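Local atomic coordinates of EAL/GGDEF domain protein (PDB entry 3ICL), a protein that is of unknown function but carries a GGDEF domain, a compact alpha/beta fold common in bacterial signalling proteins. Residues G6-Q11 / G71-R76; G28-L33 / I125-A130; L33-V38 / G79-I84; E62-A67 / Q100-G105; S120-I125 / K154-F159. The protein carries 1 engineered substitution. All blocks are in the same frame, centred on the assembly; numbering follows the deposited sequence.

How the contacts relate
From the N terminus, contact 1 closes the first loop, bringing the approach to helix 10-23 against edge strand 73-77. Contact 2 opens inside that loop and closes after it, so the two cross; it pairs strand 32-38 with 121-127. Contacts 3 and 4 both nest within the loop of contact 2 and cross each other as well as contact 1. Contact 3 sets strand 32-38 beside 81-86, and contact 4 packs helix 50-67 on helix 96-106. Contact 5 crosses contact 2, follows contacts 1, 3 and 4 in series, and adds the last strand, 156-159. Contacts 1, 2, 3 and 5 all reach one five-stranded sheet; contact 4 lies on it.

Contact 1 of 5, residues G6-Q11 / G71-R76; sequences GLPNRQ and GDTVAR
Leu7 and Pro8 rest on the backbone and side chains of strand 73-76, and this part of the contact is mostly apolar. Leu7 uses both of its branches: CD1 meets Val74 CG1 at 3.8 Å, while CD2 lies 3.7 Å from Val74 O. The same carbonyl is approached by the pyrrolidine ring of the next residue, with Pro8 CD 3.1 Å from Val74 O and CG turned toward the methyl of Thr73. Ala75 CB lies 3.6 Å from Pro8 O, and the same methyl sits over one face of the Arg10 guanidinium.

Strand 73-77 is an edge strand of the five-stranded sheet of the GGDEF domain, and segment 6-11 passes it nearly at right angles just as helix 10-23 begins. Phe13 of that helix continues the apolar cover over Thr73 and Ala75.

The polar part belongs to Arg10. Its CG is anti to the backbone N (chi1 176°), and bends at chi2 and chi3 then fold the chain back toward the strand. NH2 donates to Arg76 O at 2.9 Å in a nearly straight bond of 164°; the oxygen lies in the guanidinium plane, but the donor stands above the carbonyl plane, 72° out of it. Water 1 bridges the same two residues, accepting from Arg10 NE at 3.1 Å and donating to Arg76 O at 2.8 Å. NH1 bonds to Thr83 OG1, so all three guanidinium nitrogens are engaged, which should restrict the group's rotation. The Arg76 guanidinium forms its salt bridge with Asp2, and Thr73 OG1 pairs with Arg16.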
# COMPACT_ATOMS: atom_id res chain seq x y z
N GLY A 6 5.62 -11.05 -7.27
CA GLY A 6 4.57 -11.89 -7.82
C GLY A 6 3.28 -11.10 -7.93
O GLY A 6 2.22 -11.66 -8.25
N LEU A 7 3.35 -9.80 -7.66
CA LEU A 7 2.19 -8.91 -7.73
C LEU A 7 1.91 -8.49 -9.17
O LEU A 7 2.77 -8.64 -10.03
CB LEU A 7 2.42 -7.65 -6.90
CG LEU A 7 2.52 -7.76 -5.37
CD1 LEU A 7 2.79 -6.38 -4.78
CD2 LEU A 7 1.23 -8.34 -4.81
N PRO A 8 0.71 -7.97 -9.44
CA PRO A 8 0.33 -7.52 -10.78
C PRO A 8 1.23 -6.37 -11.24
O PRO A 8 1.78 -5.63 -10.42
CB PRO A 8 -1.11 -7.06 -10.59
CG PRO A 8 -1.61 -7.96 -9.51
CD PRO A 8 -0.46 -7.97 -8.54
N ASN A 9 1.39 -6.22 -12.56
CA ASN A 9 2.21 -5.16 -13.12
C ASN A 9 1.56 -3.80 -12.86
O ASN A 9 0.40 -3.72 -12.47
CB ASN A 9 2.36 -5.31 -14.64
CG ASN A 9 3.07 -6.58 -15.04
OD1 ASN A 9 4.09 -6.95 -14.45
ND2 ASN A 9 2.55 -7.25 -16.06
N ARG A 10 2.33 -2.75 -13.09
CA ARG A 10 1.88 -1.38 -12.92
C ARG A 10 0.73 -1.13 -13.90
O ARG A 10 -0.22 -0.41 -13.60
CB ARG A 10 3.05 -0.43 -13.19
CG ARG A 10 2.74 1.06 -13.15
CD ARG A 10 1.99 1.45 -11.89
NE ARG A 10 2.55 0.86 -10.68
CZ ARG A 10 1.94 0.88 -9.50
NH1 ARG A 10 0.76 1.47 -9.38
NH2 ARG A 10 2.50 0.29 -8.46
N GLN A 11 0.83 -1.73 -15.08
CA GLN A 11 -0.19 -1.57 -16.12
C GLN A 11 -1.51 -2.20 -15.70
O GLN A 11 -2.58 -1.62 -15.90
CB GLN A 11 0.28 -2.22 -17.43
CG GLN A 11 -0.74 -2.15 -18.56
CD GLN A 11 -1.00 -0.73 -19.02
OE1 GLN A 11 -0.09 -0.02 -19.46
NE2 GLN A 11 -2.25 -0.30 -18.92
N GLY A 71 -10.54 -9.23 -4.31
CA GLY A 71 -11.05 -8.28 -5.29
C GLY A 71 -10.21 -7.01 -5.31
O GLY A 71 -10.26 -6.25 -6.28
N ASP A 72 -9.44 -6.77 -4.25
CA ASP A 72 -8.58 -5.60 -4.20
C ASP A 72 -7.29 -5.92 -4.95
O ASP A 72 -6.95 -7.09 -5.14
CB ASP A 72 -8.24 -5.22 -2.75
CG ASP A 72 -9.45 -4.74 -1.96
OD1 ASP A 72 -10.45 -4.34 -2.59
OD2 ASP A 72 -9.38 -4.75 -0.72
N THR A 73 -6.57 -4.88 -5.38
CA THR A 73 -5.32 -5.09 -6.11
C THR A 73 -4.15 -4.40 -5.42
O THR A 73 -4.29 -3.29 -4.90
CB THR A 73 -5.43 -4.55 -7.55
OG1 THR A 73 -6.53 -5.18 -8.21
CG2 THR A 73 -4.16 -4.84 -8.34
N VAL A 74 -3.00 -5.07 -5.41
CA VAL A 74 -1.79 -4.54 -4.81
C VAL A 74 -0.68 -4.61 -5.85
O VAL A 74 -0.56 -5.61 -6.56
CB VAL A 74 -1.37 -5.38 -3.57
CG1 VAL A 74 -0.13 -4.80 -2.94
CG2 VAL A 74 -2.51 -5.43 -2.57
N ALA A 75 0.13 -3.56 -5.94
CA ALA A 75 1.23 -3.54 -6.91
C ALA A 75 2.39 -2.71 -6.36
O ALA A 75 2.19 -1.71 -5.68
CB ALA A 75 0.75 -2.96 -8.23
N ARG A 76 3.62 -3.14 -6.67
CA ARG A 76 4.82 -2.47 -6.19
C ARG A 76 5.20 -1.28 -7.07
O ARG A 76 4.90 -1.26 -8.26
CB ARG A 76 5.98 -3.48 -6.14
CG ARG A 76 7.25 -2.97 -5.48
CD ARG A 76 8.19 -4.13 -5.17
NE ARG A 76 8.70 -4.79 -6.38
CZ ARG A 76 9.90 -4.56 -6.90
NH1 ARG A 76 10.73 -3.71 -6.32
NH2 ARG A 76 10.27 -5.20 -8.01
O HOH W 1 5.48 -0.24 -10.80

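Contact 2 of 5, residues G28-L33 / I125-A130; sequences GNPVVL and IAVSPA
Val32 and Val127 face each other as an antiparallel non-hydrogen-bonded pair, their side chains alongside and pointing the same way, with Val32 CG2 4.2 Å from Val127 CG1. The other branch of Val32, swung away from its own N (chi1 179°), reaches across to Ile125, two residues before Val127: CG1 is 3.6 Å from Ile125 CG2. Leu33 and Ala126 form the hydrogen-bonded pair, with Leu33 N to Ala126 O at 3.0 Å and the reverse bond, Ala126 N to Leu33 O, of equal length. Beyond the paired residues, Ser128 N still reaches Val31 O at 3.1 Å.

Further out, the Pro30 ring packs against the end of the strand, with CB 3.4 Å from Ser128 O and CG beside Val127 CG1. Water 2 accepts from Val31 N at 2.8 Å and makes a weak bond to Ser128 O. A cis peptide before Pro129 turns the chain away. Helix 135-152 supports Leu33 and Ala126 through Leu138, while helix 10-23 meets Val31 and Ser128 through Leu21.

Val31 and Ser128 thus keep one direct bond, and a water replaces the return bond, satisfying the buried Val31 N where regular pairing of strands 32-38 and 121-127 runs out.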
# COMPACT_ATOMS: atom_id res chain seq x y z
N GLY A 28 -20.91 5.60 -0.25
CA GLY A 28 -21.03 4.44 0.63
C GLY A 28 -20.16 3.25 0.25
O GLY A 28 -19.99 2.33 1.05
N ASN A 29 -19.62 3.26 -0.96
CA ASN A 29 -18.77 2.17 -1.44
C ASN A 29 -17.78 2.77 -2.43
O ASN A 29 -17.67 2.32 -3.57
CB ASN A 29 -19.62 1.09 -2.12
CG ASN A 29 -18.83 -0.17 -2.41
OD1 ASN A 29 -17.87 -0.49 -1.70
ND2 ASN A 29 -19.24 -0.92 -3.43
N PRO A 30 -17.03 3.79 -1.99
CA PRO A 30 -16.05 4.48 -2.84
C PRO A 30 -14.78 3.70 -3.12
O PRO A 30 -14.49 2.67 -2.50
CB PRO A 30 -15.76 5.74 -2.04
CG PRO A 30 -15.69 5.19 -0.65
CD PRO A 30 -16.92 4.28 -0.60
N VAL A 31 -14.02 4.20 -4.07
CA VAL A 31 -12.74 3.61 -4.40
C VAL A 31 -11.79 4.29 -3.44
O VAL A 31 -11.89 5.50 -3.21
CB VAL A 31 -12.31 3.94 -5.84
CG1 VAL A 31 -10.85 3.57 -6.04
CG2 VAL A 31 -13.18 3.21 -6.83
N VAL A 32 -10.90 3.52 -2.84
CA VAL A 32 -9.93 4.08 -1.92
C VAL A 32 -8.55 3.57 -2.31
O VAL A 32 -8.38 2.39 -2.64
CB VAL A 32 -10.22 3.69 -0.46
CG1 VAL A 32 -9.15 4.28 0.46
CG2 VAL A 32 -11.60 4.18 -0.06
N LEU A 33 -7.58 4.46 -2.27
CA LEU A 33 -6.22 4.13 -2.64
C LEU A 33 -5.28 4.32 -1.45
O LEU A 33 -5.30 5.36 -0.79
CB LEU A 33 -5.78 5.05 -3.78
CG LEU A 33 -4.83 4.54 -4.86
CD1 LEU A 33 -5.39 3.28 -5.52
CD2 LEU A 33 -4.67 5.65 -5.88
N ILE A 125 -3.47 7.78 2.48
CA ILE A 125 -4.74 7.28 1.97
C ILE A 125 -5.51 8.31 1.16
O ILE A 125 -5.61 9.48 1.54
CB ILE A 125 -5.69 6.78 3.11
CG1 ILE A 125 -5.12 5.55 3.81
CG2 ILE A 125 -7.04 6.41 2.51
CD1 ILE A 125 -5.84 5.17 5.08
N ALA A 126 -6.12 8.06 0.10
CA ALA A 126 -6.86 9.00 -0.73
C ALA A 126 -8.20 8.37 -1.07
O ALA A 126 -8.26 7.25 -1.56
CB ALA A 126 -6.09 9.30 -2.01
N VAL A 127 -9.28 9.10 -0.79
CA VAL A 127 -10.63 8.61 -1.04
C VAL A 127 -11.26 9.32 -2.23
O VAL A 127 -11.25 10.55 -2.30
CB VAL A 127 -11.54 8.84 0.20
CG1 VAL A 127 -12.89 8.16 -0.01
CG2 VAL A 127 -10.86 8.31 1.45
N SER A 128 -11.82 8.55 -3.16
CA SER A 128 -12.48 9.13 -4.32
C SER A 128 -13.91 9.46 -3.92
O SER A 128 -14.55 8.66 -3.22
CB SER A 128 -12.49 8.14 -5.48
OG SER A 128 -13.08 8.72 -6.64
N PRO A 129 -14.45 10.60 -4.37
CA PRO A 129 -13.81 11.61 -5.22
C PRO A 129 -13.16 12.79 -4.48
O PRO A 129 -12.36 13.52 -5.07
CB PRO A 129 -14.96 12.08 -6.09
CG PRO A 129 -16.08 12.13 -5.09
CD PRO A 129 -15.90 10.83 -4.31
N ALA A 130 -13.49 12.97 -3.21
CA ALA A 130 -12.95 14.07 -2.42
C ALA A 130 -11.44 14.30 -2.58
O ALA A 130 -10.98 15.44 -2.65
CB ALA A 130 -13.28 13.87 -0.95
O HOH W 2 -15.30 6.37 -5.31

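Contact 3 of 5, residues L33-V38 / G79-I84; sequences LLFLDV and GDKFTI. Engineered in segment 79-84: Lys81 (natural residue Glu). With SO4 (sulfate ion), chain C.
Lys81, an engineered residue (Glu in the natural sequence), lies alongside Asp37 across an antiparallel non-hydrogen-bonded pair. Its CB sits at the edge of the Phe35 ring, in the ring plane and 3.9 Å from CE1. The next atom, CG, packs 3.3 Å from Leu36 O. Bends at chi2 (74°) and chi3 (68°) carry the chain over the neighbouring acid, where CD is 3.5 Å from Asp37 OD1. CE then approaches the sulfate, and NZ donates to sulfate O1 at 2.8 Å, with a weak second bond to O2. The same ammonium forms a salt bridge with Asp80 OD1 at 2.7 Å, meeting it nearly along the carboxylate C-O bond.

Further along this face, Thr83 CG2 makes a CH-pi contact, 3.8 Å from the Phe35 ring centroid. The reverse face is apolar: Leu36 CD2 lies at the edge of the Phe82 ring, and Leu34 CB meets Ile84 CB, on a face covered by helices 50-67 and 96-106. Backbone bonds in both directions join Leu34 with Ile84 and Leu36 with Phe82.

Gly79, Asp80, Lys81 and Phe82 belong to the GGDEF signature, here altered at its fourth position. Tyr147 and Lys150 also bind the sulfate, probably taken from the crystallisation liquor. One ammonium thus bridges a signature acid and a bound anion, and the two lysines probably balance the sulfate's charge.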
# COMPACT_ATOMS: atom_id res chain seq x y z
N LEU A 33 -7.58 4.46 -2.27
CA LEU A 33 -6.22 4.13 -2.64
C LEU A 33 -5.28 4.32 -1.45
O LEU A 33 -5.30 5.36 -0.79
CB LEU A 33 -5.78 5.05 -3.78
CG LEU A 33 -4.83 4.54 -4.86
CD1 LEU A 33 -5.39 3.28 -5.52
CD2 LEU A 33 -4.67 5.65 -5.88
N LEU A 34 -4.50 3.29 -1.16
CA LEU A 34 -3.52 3.35 -0.08
C LEU A 34 -2.16 3.29 -0.75
O LEU A 34 -1.95 2.51 -1.68
CB LEU A 34 -3.68 2.17 0.89
CG LEU A 34 -4.69 2.31 2.04
CD1 LEU A 34 -6.06 2.66 1.49
CD2 LEU A 34 -4.74 1.01 2.83
N PHE A 35 -1.24 4.14 -0.31
CA PHE A 35 0.11 4.18 -0.86
C PHE A 35 0.99 3.85 0.34
O PHE A 35 1.12 4.66 1.26
CB PHE A 35 0.42 5.58 -1.40
CG PHE A 35 1.24 5.58 -2.67
CD1 PHE A 35 2.49 4.96 -2.72
CD2 PHE A 35 0.77 6.24 -3.81
CE1 PHE A 35 3.26 4.99 -3.89
CE2 PHE A 35 1.54 6.28 -4.99
CZ PHE A 35 2.79 5.65 -5.02
N LEU A 36 1.58 2.67 0.33
CA LEU A 36 2.41 2.21 1.44
C LEU A 36 3.90 2.32 1.16
O LEU A 36 4.37 2.02 0.07
CB LEU A 36 2.03 0.77 1.77
CG LEU A 36 2.69 0.07 2.96
CD1 LEU A 36 1.76 -1.05 3.43
CD2 LEU A 36 4.05 -0.49 2.56
N ASP A 37 4.63 2.73 2.19
CA ASP A 37 6.07 2.90 2.08
C ASP A 37 6.76 2.06 3.14
O ASP A 37 6.37 2.09 4.31
CB ASP A 37 6.43 4.37 2.31
CG ASP A 37 7.88 4.68 2.03
OD1 ASP A 37 8.71 3.74 1.94
OD2 ASP A 37 8.20 5.88 1.90
N VAL A 38 7.75 1.27 2.73
CA VAL A 38 8.51 0.49 3.69
C VAL A 38 9.62 1.48 4.01
O VAL A 38 10.63 1.55 3.31
CB VAL A 38 9.07 -0.80 3.09
CG1 VAL A 38 9.88 -1.55 4.13
CG2 VAL A 38 7.93 -1.68 2.60
N GLY A 79 10.39 0.76 -6.25
CA GLY A 79 11.22 -0.17 -5.51
C GLY A 79 10.65 -0.68 -4.20
O GLY A 79 10.40 -1.88 -4.06
N ASP A 80 10.43 0.21 -3.24
CA ASP A 80 9.92 -0.21 -1.94
C ASP A 80 8.58 0.38 -1.49
O ASP A 80 8.32 0.47 -0.29
CB ASP A 80 10.99 0.05 -0.86
CG ASP A 80 11.35 1.51 -0.73
OD1 ASP A 80 10.82 2.33 -1.50
OD2 ASP A 80 12.18 1.84 0.15
N LYS A 81 7.74 0.77 -2.44
CA LYS A 81 6.42 1.29 -2.12
C LYS A 81 5.39 0.36 -2.76
O LYS A 81 5.71 -0.40 -3.66
CB LYS A 81 6.22 2.71 -2.66
CG LYS A 81 6.57 3.83 -1.68
CD LYS A 81 8.07 4.00 -1.51
CE LYS A 81 8.72 4.53 -2.77
NZ LYS A 81 10.17 4.73 -2.59
N PHE A 82 4.16 0.42 -2.26
CA PHE A 82 3.08 -0.42 -2.79
C PHE A 82 1.82 0.43 -2.95
O PHE A 82 1.47 1.21 -2.06
CB PHE A 82 2.79 -1.58 -1.83
CG PHE A 82 3.91 -2.57 -1.70
CD1 PHE A 82 4.01 -3.64 -2.59
CD2 PHE A 82 4.87 -2.44 -0.71
CE1 PHE A 82 5.05 -4.56 -2.48
CE2 PHE A 82 5.92 -3.36 -0.59
CZ PHE A 82 6.00 -4.42 -1.48
N THR A 83 1.15 0.28 -4.08
CA THR A 83 -0.10 1.00 -4.30
C THR A 83 -1.19 -0.03 -4.08
O THR A 83 -1.21 -1.09 -4.70
CB THR A 83 -0.23 1.57 -5.72
OG1 THR A 83 0.07 0.54 -6.67
CG2 THR A 83 0.73 2.75 -5.90
N ILE A 84 -2.10 0.30 -3.17
CA ILE A 84 -3.18 -0.60 -2.81
C ILE A 84 -4.54 -0.04 -3.20
O ILE A 84 -4.94 1.03 -2.75
CB ILE A 84 -3.12 -0.85 -1.29
CG1 ILE A 84 -1.77 -1.50 -0.96
CG2 ILE A 84 -4.30 -1.68 -0.83
CD1 ILE A 84 -1.29 -1.26 0.46
S SO4 C . 11.42 7.04 -0.29
O1 SO4 C . 10.44 7.19 -1.39
O2 SO4 C . 12.45 6.06 -0.69
O3 SO4 C . 12.05 8.35 -0.02
O4 SO4 C . 10.73 6.56 0.92

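Contact 4 of 5, residues E62-A67 / Q100-G105; sequences ERIRTA and QKILDG
Lys101 lays its aliphatic chain over Ala67 of segment 62-67. CG points opposite the lysine's own N (chi1 -172°) and the chain beyond is fully extended, running past the alanine: CG is 3.6 Å from Ala67 CB, CD is 3.3 Å from Ala67 O, and CE continues toward Thr66 O. The exposed lysine therefore contributes its methylenes to the interface, beside a small apolar cluster.

Ala67, Ile64 and Ile102 make up that cluster. Ala67 CB points into the neighbouring helix and meets Ile102 CG1 at 3.8 Å, and Ile64 CG1 approaches the other branch of the same isoleucine, CG2, at 4.2 Å. The small alanine side chain is consistent with the close approach of the axes, 8.6 Å.

Arg63 marks the other end. Its extended chain brings NH1 to Gly105 O, but at 3.4 Å and an angle of 138° this bond is weak. The guanidinium is held mainly from outside, by Gln108 O and Pro109 O and by a cation-pi contact with Phe110. The Arg63 carbonyl has a partner of its own helix: Thr66 OG1 donates to Arg63 O at 2.7 Å.

The two helical segments run at 140° to each other, closer to antiparallel than to perpendicular. Both lie on the sheet face that bears Leu36 and Ile84, which Ile64 and Ile102 touch, the helix-on-sheet layering of the GGDEF alpha/beta fold.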
# COMPACT_ATOMS: atom_id res chain seq x y z
N GLU A 62 2.80 -10.19 0.17
CA GLU A 62 1.84 -11.23 0.50
C GLU A 62 1.06 -10.90 1.77
O GLU A 62 -0.14 -11.15 1.83
CB GLU A 62 2.56 -12.58 0.65
CG GLU A 62 3.31 -12.98 -0.61
CD GLU A 62 4.21 -14.18 -0.41
OE1 GLU A 62 4.73 -14.36 0.71
OE2 GLU A 62 4.41 -14.94 -1.39
N ARG A 63 1.74 -10.33 2.77
CA ARG A 63 1.05 -9.98 4.00
C ARG A 63 0.05 -8.86 3.73
O ARG A 63 -0.99 -8.78 4.37
CB ARG A 63 2.04 -9.53 5.08
CG ARG A 63 2.90 -10.66 5.61
CD ARG A 63 3.65 -10.25 6.86
NE ARG A 63 4.59 -11.29 7.27
CZ ARG A 63 5.42 -11.17 8.31
NH1 ARG A 63 5.42 -10.07 9.04
NH2 ARG A 63 6.27 -12.15 8.59
N ILE A 64 0.37 -7.99 2.77
CA ILE A 64 -0.54 -6.91 2.43
C ILE A 64 -1.80 -7.52 1.82
O ILE A 64 -2.91 -7.13 2.16
CB ILE A 64 0.10 -5.94 1.43
CG1 ILE A 64 1.24 -5.17 2.12
CG2 ILE A 64 -0.95 -4.97 0.91
CD1 ILE A 64 2.00 -4.21 1.21
N ARG A 65 -1.62 -8.49 0.93
CA ARG A 65 -2.76 -9.13 0.30
C ARG A 65 -3.66 -9.84 1.31
O ARG A 65 -4.88 -9.91 1.14
CB ARG A 65 -2.29 -10.12 -0.78
CG ARG A 65 -1.54 -9.46 -1.92
CD ARG A 65 -1.37 -10.39 -3.12
NE ARG A 65 -0.52 -11.53 -2.82
CZ ARG A 65 -0.03 -12.36 -3.74
NH1 ARG A 65 -0.31 -12.17 -5.03
NH2 ARG A 65 0.73 -13.39 -3.38
N THR A 66 -3.07 -10.37 2.38
CA THR A 66 -3.87 -11.07 3.39
C THR A 66 -4.69 -10.07 4.20
O THR A 66 -5.69 -10.44 4.83
CB THR A 66 -3.01 -11.85 4.41
OG1 THR A 66 -2.33 -10.93 5.27
CG2 THR A 66 -2.00 -12.72 3.69
N ALA A 67 -4.27 -8.81 4.18
CA ALA A 67 -4.95 -7.78 4.96
C ALA A 67 -5.99 -6.98 4.18
O ALA A 67 -6.75 -6.22 4.77
CB ALA A 67 -3.93 -6.84 5.59
N GLN A 100 -5.26 -0.34 9.01
CA GLN A 100 -4.94 -0.85 10.34
C GLN A 100 -4.59 -2.34 10.30
O GLN A 100 -3.70 -2.80 11.02
CB GLN A 100 -6.11 -0.60 11.29
CG GLN A 100 -6.18 0.85 11.74
CD GLN A 100 -7.50 1.21 12.40
OE1 GLN A 100 -8.25 0.34 12.84
NE2 GLN A 100 -7.77 2.50 12.50
N LYS A 101 -5.29 -3.09 9.44
CA LYS A 101 -5.04 -4.52 9.32
C LYS A 101 -3.68 -4.76 8.65
O LYS A 101 -2.98 -5.73 8.96
CB LYS A 101 -6.16 -5.18 8.50
CG LYS A 101 -6.10 -6.69 8.47
CD LYS A 101 -7.36 -7.28 7.86
CE LYS A 101 -7.38 -8.80 7.98
NZ LYS A 101 -8.65 -9.38 7.47
N ILE A 102 -3.31 -3.93 7.75
CA ILE A 102 -2.00 -4.04 7.11
C ILE A 102 -0.94 -3.75 8.15
O ILE A 102 0.04 -4.48 8.27
CB ILE A 102 -1.84 -3.03 5.95
CG1 ILE A 102 -2.80 -3.35 4.79
CG2 ILE A 102 -0.42 -3.12 5.39
CD1 ILE A 102 -2.90 -2.31 3.74
N LEU A 103 -1.08 -2.65 8.87
CA LEU A 103 -0.08 -2.31 9.88
C LEU A 103 0.05 -3.44 10.91
O LEU A 103 1.14 -3.72 11.40
CB LEU A 103 -0.45 -0.98 10.55
CG LEU A 103 -0.33 0.29 9.67
CD1 LEU A 103 -0.92 1.49 10.38
CD2 LEU A 103 1.11 0.55 9.33
N ASP A 104 -1.06 -4.11 11.23
CA ASP A 104 -1.00 -5.21 12.19
C ASP A 104 -0.21 -6.38 11.62
O ASP A 104 0.57 -7.01 12.33
CB ASP A 104 -2.41 -5.69 12.57
CG ASP A 104 -3.16 -4.67 13.41
OD1 ASP A 104 -2.50 -3.74 13.93
OD2 ASP A 104 -4.39 -4.81 13.56
N GLY A 105 -0.41 -6.66 10.34
CA GLY A 105 0.31 -7.76 9.72
C GLY A 105 1.79 -7.45 9.51
O GLY A 105 2.64 -8.31 9.72

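Contact 5 of 5, residues S120-I125 / K154-F159; sequences SVSIGI and KNNYQF. With SO4 (sulfate ion), chain E.
Asn156 turns its CG between the backbone N and the carbonyl carbon (chi1 55°), which brings OD1 to 3.1 Å from Ser122 OG; Ser122 OG also bonds to Asp39, its stronger partner, so this bond is not settled. Asn155 sets its CG beside its backbone N (chi1 -58°), and its OD1 accepts from Val121 N at 3.0 Å, starting the pairing with a side-chain amide oxygen in place of a backbone carbonyl. A parallel ladder follows: Ile123 N to Asn156 O at 2.8 Å, Gln158 N to Ile123 O, and Ile125 N to Gln158 O.

On the apolar face Ile123 CB meets Tyr157 CB at 3.7 Å. Ile125 spreads between two rings, its CD1 3.8 Å from Tyr157 CD1 and also over the Phe159 ring, toward the rim, while CG2 touches Phe159 CE2 at 3.5 Å. Lys154 N donates to O3 of a sulfate ion at 3.1 Å.

The strands belong to a beta-alpha-beta unit whose crossover is helix 135-152. That helix covers the face of Ser122 and Gln158, with Ala149 O binding Asn156 ND2; helix 96-106 lies on the face of Ile125 and Tyr157, where Gln100 bonds to the tyrosine hydroxyl, and strand 32-38 flanks 121-127 on its other edge.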
# COMPACT_ATOMS: atom_id res chain seq x y z
N SER A 120 9.48 -0.62 9.26
CA SER A 120 8.69 0.52 9.71
C SER A 120 7.86 0.87 8.48
O SER A 120 8.37 0.87 7.36
CB SER A 120 9.61 1.68 10.12
OG SER A 120 10.49 2.02 9.07
N VAL A 121 6.58 1.17 8.68
CA VAL A 121 5.67 1.45 7.56
C VAL A 121 4.88 2.76 7.68
O VAL A 121 4.47 3.14 8.78
CB VAL A 121 4.64 0.29 7.43
CG1 VAL A 121 3.63 0.59 6.34
CG2 VAL A 121 5.36 -1.02 7.14
N SER A 122 4.67 3.43 6.55
CA SER A 122 3.88 4.67 6.52
C SER A 122 2.87 4.55 5.40
O SER A 122 3.22 4.18 4.28
CB SER A 122 4.77 5.89 6.29
OG SER A 122 5.45 6.28 7.47
N ILE A 123 1.62 4.87 5.69
CA ILE A 123 0.57 4.77 4.70
C ILE A 123 -0.21 6.06 4.47
O ILE A 123 -0.65 6.72 5.41
CB ILE A 123 -0.45 3.68 5.10
CG1 ILE A 123 0.26 2.34 5.28
CG2 ILE A 123 -1.55 3.59 4.04
CD1 ILE A 123 -0.64 1.22 5.76
N GLY A 124 -0.37 6.42 3.20
CA GLY A 124 -1.13 7.60 2.85
C GLY A 124 -2.44 7.12 2.24
O GLY A 124 -2.44 6.15 1.48
N ILE A 125 -3.47 7.78 2.48
CA ILE A 125 -4.74 7.28 1.97
C ILE A 125 -5.51 8.31 1.16
O ILE A 125 -5.61 9.48 1.54
CB ILE A 125 -5.69 6.78 3.11
CG1 ILE A 125 -5.12 5.55 3.81
CG2 ILE A 125 -7.04 6.41 2.51
CD1 ILE A 125 -5.84 5.17 5.08
N LYS A 154 6.38 6.77 12.31
CA LYS A 154 6.41 5.49 11.60
C LYS A 154 5.27 4.60 12.06
O LYS A 154 4.65 4.86 13.10
CB LYS A 154 7.75 4.78 11.82
CG LYS A 154 8.02 4.32 13.25
CD LYS A 154 9.37 3.60 13.33
CE LYS A 154 9.67 3.09 14.73
NZ LYS A 154 9.85 4.20 15.70
N ASN A 155 5.00 3.56 11.28
CA ASN A 155 3.92 2.60 11.55
C ASN A 155 2.61 3.34 11.74
O ASN A 155 1.83 3.08 12.65
CB ASN A 155 4.27 1.76 12.78
CG ASN A 155 5.58 1.02 12.60
OD1 ASN A 155 5.88 0.53 11.50
ND2 ASN A 155 6.37 0.92 13.67
N ASN A 156 2.36 4.26 10.81
CA ASN A 156 1.18 5.11 10.85
C ASN A 156 0.53 5.27 9.49
O ASN A 156 1.05 4.84 8.47
CB ASN A 156 1.59 6.48 11.36
CG ASN A 156 2.72 7.10 10.54
OD1 ASN A 156 3.39 6.40 9.77
ND2 ASN A 156 2.94 8.40 10.70
N TYR A 157 -0.62 5.93 9.49
CA TYR A 157 -1.33 6.20 8.26
C TYR A 157 -2.05 7.53 8.42
O TYR A 157 -2.26 8.00 9.54
CB TYR A 157 -2.34 5.08 7.95
CG TYR A 157 -3.60 5.04 8.81
CD1 TYR A 157 -4.66 5.92 8.59
CD2 TYR A 157 -3.75 4.08 9.82
CE1 TYR A 157 -5.84 5.85 9.35
CE2 TYR A 157 -4.91 4.00 10.58
CZ TYR A 157 -5.96 4.89 10.34
OH TYR A 157 -7.11 4.79 11.08
N GLN A 158 -2.39 8.14 7.30
CA GLN A 158 -3.13 9.39 7.35
C GLN A 158 -3.80 9.65 6.01
O GLN A 158 -3.29 9.24 4.95
CB GLN A 158 -2.23 10.56 7.75
CG GLN A 158 -1.32 11.10 6.68
CD GLN A 158 -0.62 12.36 7.15
OE1 GLN A 158 0.14 12.34 8.11
NE2 GLN A 158 -0.89 13.47 6.47
N PHE A 159 -4.96 10.28 6.06
CA PHE A 159 -5.71 10.60 4.86
C PHE A 159 -5.21 11.90 4.25
O PHE A 159 -4.71 12.76 4.97
CB PHE A 159 -7.20 10.79 5.16
CG PHE A 159 -7.92 9.52 5.50
CD1 PHE A 159 -7.92 9.03 6.80
CD2 PHE A 159 -8.64 8.84 4.52
CE1 PHE A 159 -8.64 7.88 7.13
CE2 PHE A 159 -9.36 7.68 4.84
CZ PHE A 159 -9.36 7.20 6.15
S SO4 E . 6.27 6.01 16.25
O1 SO4 E . 7.00 5.58 17.46
O2 SO4 E . 5.29 7.05 16.60
O3 SO4 E . 7.22 6.56 15.26
O4 SO4 E . 5.56 4.85 15.67